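Local coordinates for mitochondrial import inner membrane translocase subunit TIM8 (Saccharomyces cerevisiae, PDB 3CJH), which acts as a chaperone of the mitochondrial intermembrane space, helping multi-pass proteins insert into the inner membrane and beta-barrel precursors reach the outer-membrane sorting machinery, at residues B[15-27]-B[38-50]. Numbering follows the deposited sequence.
Sequences HQFTNICFKKCVE and EEQCLSNCVNRFL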
ATOM      1  N   HIS B  15     -10.033  -4.900  11.930  1.00 33.37           N
ATOM      2  CA  HIS B  15      -8.698  -4.299  11.832  1.00 32.60           C
ATOM      3  C   HIS B  15      -8.481  -3.763  10.433  1.00 30.57           C
ATOM      4  O   HIS B  15      -8.080  -2.615  10.234  1.00 31.38           O
ATOM      5  CB  HIS B  15      -7.578  -5.311  12.085  1.00 34.53           C
ATOM      6  CG  HIS B  15      -7.534  -5.837  13.477  1.00 37.10           C
ATOM      7  ND1 HIS B  15      -8.020  -5.129  14.555  1.00 38.52           N
ATOM      8  CD2 HIS B  15      -7.022  -6.987  13.978  1.00 38.70           C
ATOM      9  CE1 HIS B  15      -7.836  -5.833  15.657  1.00 39.12           C
ATOM     10  NE2 HIS B  15      -7.228  -6.963  15.336  1.00 39.35           N
ATOM     11  N   GLN B  16      -8.738  -4.614   9.455  1.00 27.44           N
ATOM     12  CA  GLN B  16      -8.482  -4.227   8.101  1.00 27.43           C
ATOM     13  C   GLN B  16      -9.359  -3.063   7.676  1.00 24.98           C
ATOM     14  O   GLN B  16      -8.852  -2.094   7.097  1.00 24.65           O
ATOM     15  CB  GLN B  16      -8.652  -5.390   7.148  1.00 30.47           C
ATOM     16  CG  GLN B  16      -8.460  -4.904   5.745  1.00 32.84           C
ATOM     17  CD  GLN B  16      -8.037  -5.930   4.807  1.00 35.30           C
ATOM     18  OE1 GLN B  16      -7.517  -6.993   5.193  1.00 39.37           O
ATOM     19  NE2 GLN B  16      -8.252  -5.631   3.531  1.00 34.55           N
ATOM     20  N   PHE B  17     -10.659  -3.147   7.973  1.00 21.77           N
ATOM     21  CA  PHE B  17     -11.592  -2.073   7.605  1.00 19.98           C
ATOM     22  C   PHE B  17     -11.198  -0.764   8.248  1.00 17.90           C
ATOM     23  O   PHE B  17     -11.206   0.285   7.602  1.00 18.16           O
ATOM     24  CB  PHE B  17     -13.023  -2.410   8.002  1.00 21.24           C
ATOM     25  CG  PHE B  17     -13.635  -3.493   7.182  1.00 22.31           C
ATOM     26  CD1 PHE B  17     -13.528  -3.475   5.791  1.00 23.35           C
ATOM     27  CD2 PHE B  17     -14.341  -4.535   7.787  1.00 22.49           C
ATOM     28  CE1 PHE B  17     -14.092  -4.491   5.016  1.00 23.54           C
ATOM     29  CE2 PHE B  17     -14.916  -5.558   7.015  1.00 22.87           C
ATOM     30  CZ  PHE B  17     -14.792  -5.531   5.628  1.00 23.14           C
ATOM     31  N   THR B  18     -10.844  -0.848   9.525  1.00 14.30           N
ATOM     32  CA  THR B  18     -10.433   0.317  10.279  1.00 12.24           C
ATOM     33  C   THR B  18      -9.226   0.938   9.615  1.00 12.63           C
ATOM     34  O   THR B  18      -9.175   2.155   9.401  1.00 13.06           O
ATOM     35  CB  THR B  18     -10.095  -0.026  11.709  1.00 11.77           C
ATOM     36  OG1 THR B  18     -11.270  -0.517  12.382  1.00 12.47           O
ATOM     37  CG2 THR B  18      -9.627   1.200  12.421  1.00 12.42           C
ATOM     38  N   ASN B  19      -8.267   0.101   9.243  1.00 11.07           N
ATOM     39  CA  ASN B  19      -7.075   0.587   8.572  1.00  9.57           C
ATOM     40  C   ASN B  19      -7.385   1.321   7.251  1.00 10.10           C
ATOM     41  O   ASN B  19      -6.859   2.413   6.995  1.00 10.74           O
ATOM     42  CB  ASN B  19      -6.120  -0.566   8.325  1.00 11.07           C
ATOM     43  CG  ASN B  19      -4.852  -0.122   7.650  1.00 12.30           C
ATOM     44  OD1 ASN B  19      -4.243   0.877   8.042  1.00 13.66           O
ATOM     45  ND2 ASN B  19      -4.450  -0.848   6.615  1.00 12.84           N
ATOM     46  N   ILE B  20      -8.274   0.752   6.435  1.00 10.77           N
ATOM     47  CA  ILE B  20      -8.626   1.394   5.158  1.00 11.32           C
ATOM     48  C   ILE B  20      -9.409   2.679   5.388  1.00 11.67           C
ATOM     49  O   ILE B  20      -9.087   3.725   4.815  1.00 12.23           O
ATOM     50  CB  ILE B  20      -9.489   0.519   4.181  1.00 13.90           C
ATOM     51  CG1 ILE B  20      -9.500  -0.971   4.549  1.00 15.03           C
ATOM     52  CG2 ILE B  20      -8.976   0.728   2.728  1.00 15.25           C
ATOM     53  CD1 ILE B  20      -9.970  -1.907   3.430  1.00 14.19           C
ATOM     54  N   CYS B  21     -10.448   2.584   6.217  1.00 10.92           N
ATOM     55  CA  CYS B  21     -11.391   3.686   6.395  1.00  8.89           C
ATOM     56  C   CYS B  21     -10.816   4.837   7.186  1.00  7.94           C
ATOM     57  O   CYS B  21     -11.118   5.989   6.915  1.00  8.17           O
ATOM     58  CB  CYS B  21     -12.677   3.195   7.041  1.00  8.39           C
ATOM     59  SG  CYS B  21     -13.669   2.164   5.942  1.00 13.20           S
ATOM     60  N   PHE B  22      -9.969   4.539   8.155  1.00  7.90           N
ATOM     61  CA  PHE B  22      -9.329   5.606   8.947  1.00  7.65           C
ATOM     62  C   PHE B  22      -8.548   6.571   8.039  1.00  8.68           C
ATOM     63  O   PHE B  22      -8.681   7.786   8.137  1.00  7.94           O
ATOM     64  CB  PHE B  22      -8.398   5.000   9.971  1.00  7.63           C
ATOM     65  CG  PHE B  22      -7.691   6.013  10.827  1.00  8.48           C
ATOM     66  CD1 PHE B  22      -8.311   6.556  11.928  1.00  7.21           C
ATOM     67  CD2 PHE B  22      -6.385   6.390  10.556  1.00  8.10           C
ATOM     68  CE1 PHE B  22      -7.643   7.480  12.738  1.00  7.79           C
ATOM     69  CE2 PHE B  22      -5.729   7.308  11.364  1.00  7.54           C
ATOM     70  CZ  PHE B  22      -6.357   7.848  12.449  1.00  7.08           C
ATOM     71  N   LYS B  23      -7.746   6.012   7.141  1.00 11.89           N
ATOM     72  CA  LYS B  23      -7.018   6.803   6.150  1.00 13.32           C
ATOM     73  C   LYS B  23      -7.921   7.723   5.337  1.00 14.27           C
ATOM     74  O   LYS B  23      -7.606   8.904   5.129  1.00 16.63           O
ATOM     75  CB  LYS B  23      -6.348   5.887   5.151  1.00 15.34           C
ATOM     76  CG  LYS B  23      -5.269   4.988   5.701  1.00 18.79           C
ATOM     77  CD  LYS B  23      -4.768   4.019   4.599  1.00 19.91           C
ATOM     78  CE  LYS B  23      -3.415   3.354   4.972  1.00 22.72           C
ATOM     79  NZ  LYS B  23      -2.552   2.967   3.763  1.00 25.35           N
ATOM     80  N   LYS B  24      -9.033   7.165   4.872  1.00 12.37           N
ATOM     81  CA  LYS B  24      -9.948   7.869   3.979  1.00 13.32           C
ATOM     82  C   LYS B  24     -10.838   8.890   4.661  1.00 12.79           C
ATOM     83  O   LYS B  24     -11.175   9.894   4.038  1.00 14.41           O
ATOM     84  CB  LYS B  24     -10.801   6.860   3.188  1.00 14.08           C
ATOM     85  CG  LYS B  24      -9.916   6.024   2.275  1.00 16.78           C
ATOM     86  CD  LYS B  24     -10.632   4.991   1.410  1.00 17.79           C
ATOM     87  CE  LYS B  24      -9.650   4.413   0.365  1.00 18.93           C
ATOM     88  NZ  LYS B  24     -10.342   3.823  -0.821  1.00 19.06           N
ATOM     89  N   CYS B  25     -11.208   8.653   5.918  1.00 12.70           N
ATOM     90  CA  CYS B  25     -12.133   9.548   6.650  1.00 13.10           C
ATOM     91  C   CYS B  25     -11.516  10.492   7.686  1.00 14.63           C
ATOM     92  O   CYS B  25     -12.099  11.543   7.973  1.00 16.52           O
ATOM     93  CB  CYS B  25     -13.196   8.749   7.368  1.00 11.39           C
ATOM     94  SG  CYS B  25     -14.321   7.955   6.252  1.00 14.56           S
ATOM     95  N   VAL B  26     -10.393  10.102   8.283  1.00 13.86           N
ATOM     96  CA  VAL B  26      -9.692  10.976   9.217  1.00 14.28           C
ATOM     97  C   VAL B  26      -8.632  11.703   8.430  1.00 18.00           C
ATOM     98  O   VAL B  26      -7.532  11.175   8.222  1.00 16.29           O
ATOM     99  CB  VAL B  26      -9.020  10.211  10.347  1.00 13.36           C
ATOM    100  CG1 VAL B  26      -8.222  11.178  11.210  1.00 15.88           C
ATOM    101  CG2 VAL B  26     -10.042   9.454  11.186  1.00 11.37           C
ATOM    102  N   GLU B  27      -8.954  12.910   7.978  1.00 22.75           N
ATOM    103  CA  GLU B  27      -8.049  13.598   7.082  1.00 29.50           C
ATOM    104  C   GLU B  27      -6.896  14.261   7.838  1.00 32.41           C
ATOM    105  O   GLU B  27      -5.830  14.518   7.259  1.00 31.43           O
ATOM    106  CB  GLU B  27      -8.793  14.604   6.192  1.00 33.80           C
ATOM    107  CG  GLU B  27      -8.705  16.107   6.600  1.00 36.41           C
ATOM    108  CD  GLU B  27      -9.989  16.692   7.141  1.00 38.66           C
ATOM    109  OE1 GLU B  27      -9.902  17.757   7.795  1.00 41.33           O
ATOM    110  OE2 GLU B  27     -11.077  16.111   6.908  1.00 39.75           O
ATOM    111  N   GLU B  38     -16.828  13.030  10.389  1.00 19.97           N
ATOM    112  CA  GLU B  38     -15.913  11.886  10.291  1.00 19.52           C
ATOM    113  C   GLU B  38     -16.424  10.613  10.939  1.00 17.66           C
ATOM    114  O   GLU B  38     -15.921   9.546  10.647  1.00 18.63           O
ATOM    115  CB  GLU B  38     -14.477  12.229  10.772  1.00 18.93           C
ATOM    116  CG  GLU B  38     -14.245  12.385  12.258  1.00 21.11           C
ATOM    117  CD  GLU B  38     -12.991  13.264  12.606  1.00 22.93           C
ATOM    118  OE1 GLU B  38     -11.942  13.185  11.916  1.00 23.19           O
ATOM    119  OE2 GLU B  38     -13.046  14.042  13.590  1.00 21.92           O
ATOM    120  N   GLU B  39     -17.437  10.711  11.789  1.00 17.34           N
ATOM    121  CA  GLU B  39     -18.027   9.520  12.393  1.00 20.43           C
ATOM    122  C   GLU B  39     -18.973   8.801  11.414  1.00 19.87           C
ATOM    123  O   GLU B  39     -19.040   7.573  11.369  1.00 19.16           O
ATOM    124  CB  GLU B  39     -18.790   9.887  13.667  1.00 22.94           C
ATOM    125  CG  GLU B  39     -18.588   8.853  14.764  1.00 27.64           C
ATOM    126  CD  GLU B  39     -19.401   9.124  16.019  1.00 30.90           C
ATOM    127  OE1 GLU B  39     -20.519   9.682  15.895  1.00 34.68           O
ATOM    128  OE2 GLU B  39     -18.916   8.767  17.128  1.00 33.82           O
ATOM    129  N   GLN B  40     -19.709   9.593  10.645  1.00 18.92           N
ATOM    130  CA  GLN B  40     -20.670   9.093   9.661  1.00 16.78           C
ATOM    131  C   GLN B  40     -19.934   8.575   8.397  1.00 13.78           C
ATOM    132  O   GLN B  40     -20.298   7.560   7.796  1.00 12.31           O
ATOM    133  CB  GLN B  40     -21.627  10.236   9.317  1.00 18.75           C
ATOM    134  CG  GLN B  40     -22.840   9.850   8.495  1.00 23.05           C
ATOM    135  CD  GLN B  40     -23.899   9.067   9.303  1.00 26.13           C
ATOM    136  OE1 GLN B  40     -24.029   9.238  10.517  1.00 28.22           O
ATOM    137  NE2 GLN B  40     -24.670   8.214   8.614  1.00 27.55           N
ATOM    138  N   CYS B  41     -18.882   9.284   8.004  1.00 11.45           N
ATOM    139  CA  CYS B  41     -17.979   8.845   6.930  1.00  9.63           C
ATOM    140  C   CYS B  41     -17.427   7.455   7.252  1.00  7.47           C
ATOM    141  O   CYS B  41     -17.361   6.578   6.400  1.00  6.84           O
ATOM    142  CB  CYS B  41     -16.821   9.847   6.808  1.00  9.00           C
ATOM    143  SG  CYS B  41     -15.543   9.499   5.520  1.00 16.22           S
ATOM    144  N   LEU B  42     -17.050   7.280   8.511  1.00  7.90           N
ATOM    145  CA  LEU B  42     -16.489   6.034   9.028  1.00  7.82           C
ATOM    146  C   LEU B  42     -17.454   4.830   8.923  1.00  8.29           C
ATOM    147  O   LEU B  42     -17.073   3.747   8.539  1.00  8.73           O
ATOM    148  CB  LEU B  42     -16.067   6.265  10.479  1.00  6.67           C
ATOM    149  CG  LEU B  42     -14.618   5.983  10.892  1.00  9.02           C
ATOM    150  CD1 LEU B  42     -13.599   6.141   9.766  1.00  7.04           C
ATOM    151  CD2 LEU B  42     -14.219   6.887  12.087  1.00  7.77           C
ATOM    152  N   SER B  43     -18.719   5.037   9.245  1.00 10.03           N
ATOM    153  CA  SER B  43     -19.709   3.951   9.226  1.00  9.12           C
ATOM    154  C   SER B  43     -20.268   3.694   7.830  1.00  8.78           C
ATOM    155  O   SER B  43     -20.511   2.534   7.472  1.00 10.39           O
ATOM    156  CB  SER B  43     -20.855   4.254  10.181  1.00  9.72           C
ATOM    157  OG  SER B  43     -21.598   5.374   9.738  1.00 12.22           O
ATOM    158  N   ASN B  44     -20.509   4.764   7.069  1.00  7.38           N
ATOM    159  CA  ASN B  44     -20.752   4.657   5.613  1.00  7.62           C
ATOM    160  C   ASN B  44     -19.638   3.869   4.909  1.00  6.93           C
ATOM    161  O   ASN B  44     -19.903   2.957   4.150  1.00  6.54           O
ATOM    162  CB  ASN B  44     -20.752   6.040   4.961  1.00  7.40           C
ATOM    163  CG  ASN B  44     -21.952   6.881   5.317  1.00  8.60           C
ATOM    164  OD1 ASN B  44     -22.952   6.403   5.883  1.00  8.98           O
ATOM    165  ND2 ASN B  44     -21.858   8.169   4.980  1.00  8.93           N
ATOM    166  N   CYS B  45     -18.389   4.254   5.151  1.00  6.66           N
ATOM    167  CA  CYS B  45     -17.210   3.587   4.535  1.00  8.21           C
ATOM    168  C   CYS B  45     -17.257   2.042   4.693  1.00  8.53           C
ATOM    169  O   CYS B  45     -17.177   1.312   3.698  1.00  8.25           O
ATOM    170  CB  CYS B  45     -15.910   4.170   5.120  1.00  7.83           C
ATOM    171  SG  CYS B  45     -14.331   3.523   4.490  1.00 11.59           S
ATOM    172  N   VAL B  46     -17.431   1.564   5.928  1.00  8.21           N
ATOM    173  CA  VAL B  46     -17.578   0.124   6.205  1.00  7.94           C
ATOM    174  C   VAL B  46     -18.739  -0.514   5.400  1.00  8.62           C
ATOM    175  O   VAL B  46     -18.578  -1.583   4.794  1.00  9.13           O
ATOM    176  CB  VAL B  46     -17.904  -0.187   7.694  1.00  8.57           C
ATOM    177  CG1 VAL B  46     -17.477  -1.615   8.042  1.00  7.85           C
ATOM    178  CG2 VAL B  46     -17.271   0.800   8.635  1.00 10.12           C
ATOM    179  N   ASN B  47     -19.907   0.131   5.430  1.00  6.97           N
ATOM    180  CA  ASN B  47     -21.107  -0.400   4.784  1.00  7.16           C
ATOM    181  C   ASN B  47     -20.937  -0.492   3.273  1.00  7.77           C
ATOM    182  O   ASN B  47     -21.195  -1.520   2.640  1.00  6.13           O
ATOM    183  CB  ASN B  47     -22.317   0.493   5.098  1.00  6.80           C
ATOM    184  CG  ASN B  47     -22.990   0.111   6.387  1.00  7.34           C
ATOM    185  OD1 ASN B  47     -23.584  -0.952   6.470  1.00 10.42           O
ATOM    186  ND2 ASN B  47     -22.901   0.964   7.395  1.00  6.82           N
ATOM    187  N   ARG B  48     -20.513   0.629   2.714  1.00  8.56           N
ATOM    188  CA  ARG B  48     -20.197   0.756   1.300  1.00  8.75           C
ATOM    189  C   ARG B  48     -19.144  -0.284   0.870  1.00  7.32           C
ATOM    190  O   ARG B  48     -19.219  -0.869  -0.215  1.00  6.22           O
ATOM    191  CB  ARG B  48     -19.691   2.187   1.036  1.00  8.76           C
ATOM    192  CG  ARG B  48     -20.270   2.856  -0.166  1.00 10.12           C
ATOM    193  CD  ARG B  48     -21.821   2.770  -0.236  1.00  9.20           C
ATOM    194  NE  ARG B  48     -22.501   3.496   0.831  1.00  9.65           N
ATOM    195  CZ  ARG B  48     -23.367   2.975   1.709  1.00  9.87           C
ATOM    196  NH1 ARG B  48     -23.710   1.687   1.692  1.00  8.64           N
ATOM    197  NH2 ARG B  48     -23.921   3.772   2.617  1.00 10.26           N
ATOM    198  N   PHE B  49     -18.177  -0.542   1.743  1.00  8.00           N
ATOM    199  CA  PHE B  49     -17.180  -1.563   1.449  1.00  8.98           C
ATOM    200  C   PHE B  49     -17.786  -2.972   1.383  1.00 10.20           C
ATOM    201  O   PHE B  49     -17.484  -3.737   0.480  1.00  9.91           O
ATOM    202  CB  PHE B  49     -16.056  -1.548   2.471  1.00  9.89           C
ATOM    203  CG  PHE B  49     -14.762  -1.879   1.877  1.00 10.70           C
ATOM    204  CD1 PHE B  49     -14.397  -3.210   1.702  1.00 10.82           C
ATOM    205  CD2 PHE B  49     -13.930  -0.854   1.388  1.00 10.67           C
ATOM    206  CE1 PHE B  49     -13.193  -3.528   1.095  1.00 12.26           C
ATOM    207  CE2 PHE B  49     -12.735  -1.154   0.778  1.00 10.99           C
ATOM    208  CZ  PHE B  49     -12.362  -2.502   0.625  1.00 12.66           C
ATOM    209  N   LEU B  50     -18.643  -3.299   2.349  1.00 11.43           N
ATOM    210  CA  LEU B  50     -19.334  -4.600   2.386  1.00 12.03           C
ATOM    211  C   LEU B  50     -20.223  -4.803   1.170  1.00 11.92           C
ATOM    212  O   LEU B  50     -20.243  -5.884   0.590  1.00 11.93           O
ATOM    213  CB  LEU B  50     -20.179  -4.721   3.659  1.00 12.37           C
ATOM    214  CG  LEU B  50     -19.311  -4.807   4.914  1.00 14.75           C
ATOM    215  CD1 LEU B  50     -20.060  -4.352   6.158  1.00 14.91           C
ATOM    216  CD2 LEU B  50     -18.744  -6.234   5.065  1.00 14.26           C
TER
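Two disulfides tie segment 15-27 to segment 38-50. Cys25 SG bonds to Cys41 SG, and Cys21 SG to Cys45 SG, each at 2.1 Å. The cysteines of 15-27 place SG anti to their carbonyl carbons. Those of 38-50 place it anti to the backbone N (Cys45 chi1 -179°), and the sulfurs meet between the helices. Packing is tightest round Cys25, a knob seated among Glu38, Cys41, Leu42 and Cys45. Leu42 CD1 lies 3.6 Å from Cys25 CB and also touches Cys21 O. Glu38 sets CB beside Cys25 O and OE1 near Val26, while OE2 accepts from Ser35 N and makes a salt bridge to a basic side chain of another protein's chain. The two disulfides belong to the twin CX3C motif of the small Tim family, whose two helices form an antiparallel hairpin. The segment axes run at 138° to each other and approach to 9.4 Å. Toward the start of 15-27 no covalent link joins the helices, and the contact across them is apolar and partly exposed. Phe17 CE1 comes within 3.6 Å of Phe49 CD1, which lies at the edge of the Phe17 ring. The ring planes are 64° apart. Ile20 CD1 reaches Phe49 CZ at 3.7 Å, its side chain crossing that of Phe49 at about a right angle. Phe49 also meets an aromatic ring of another protein's chain. Replacing Phe49 by an alanine removes the ring, which would probably leave a gap beside Phe17 and Ile20 and take away that aromatic's partner. Leu50 CD2 touches Phe17 CZ at 4.1 Å, and Val46 CG1 stands 4.3 Å from Phe17 CD2.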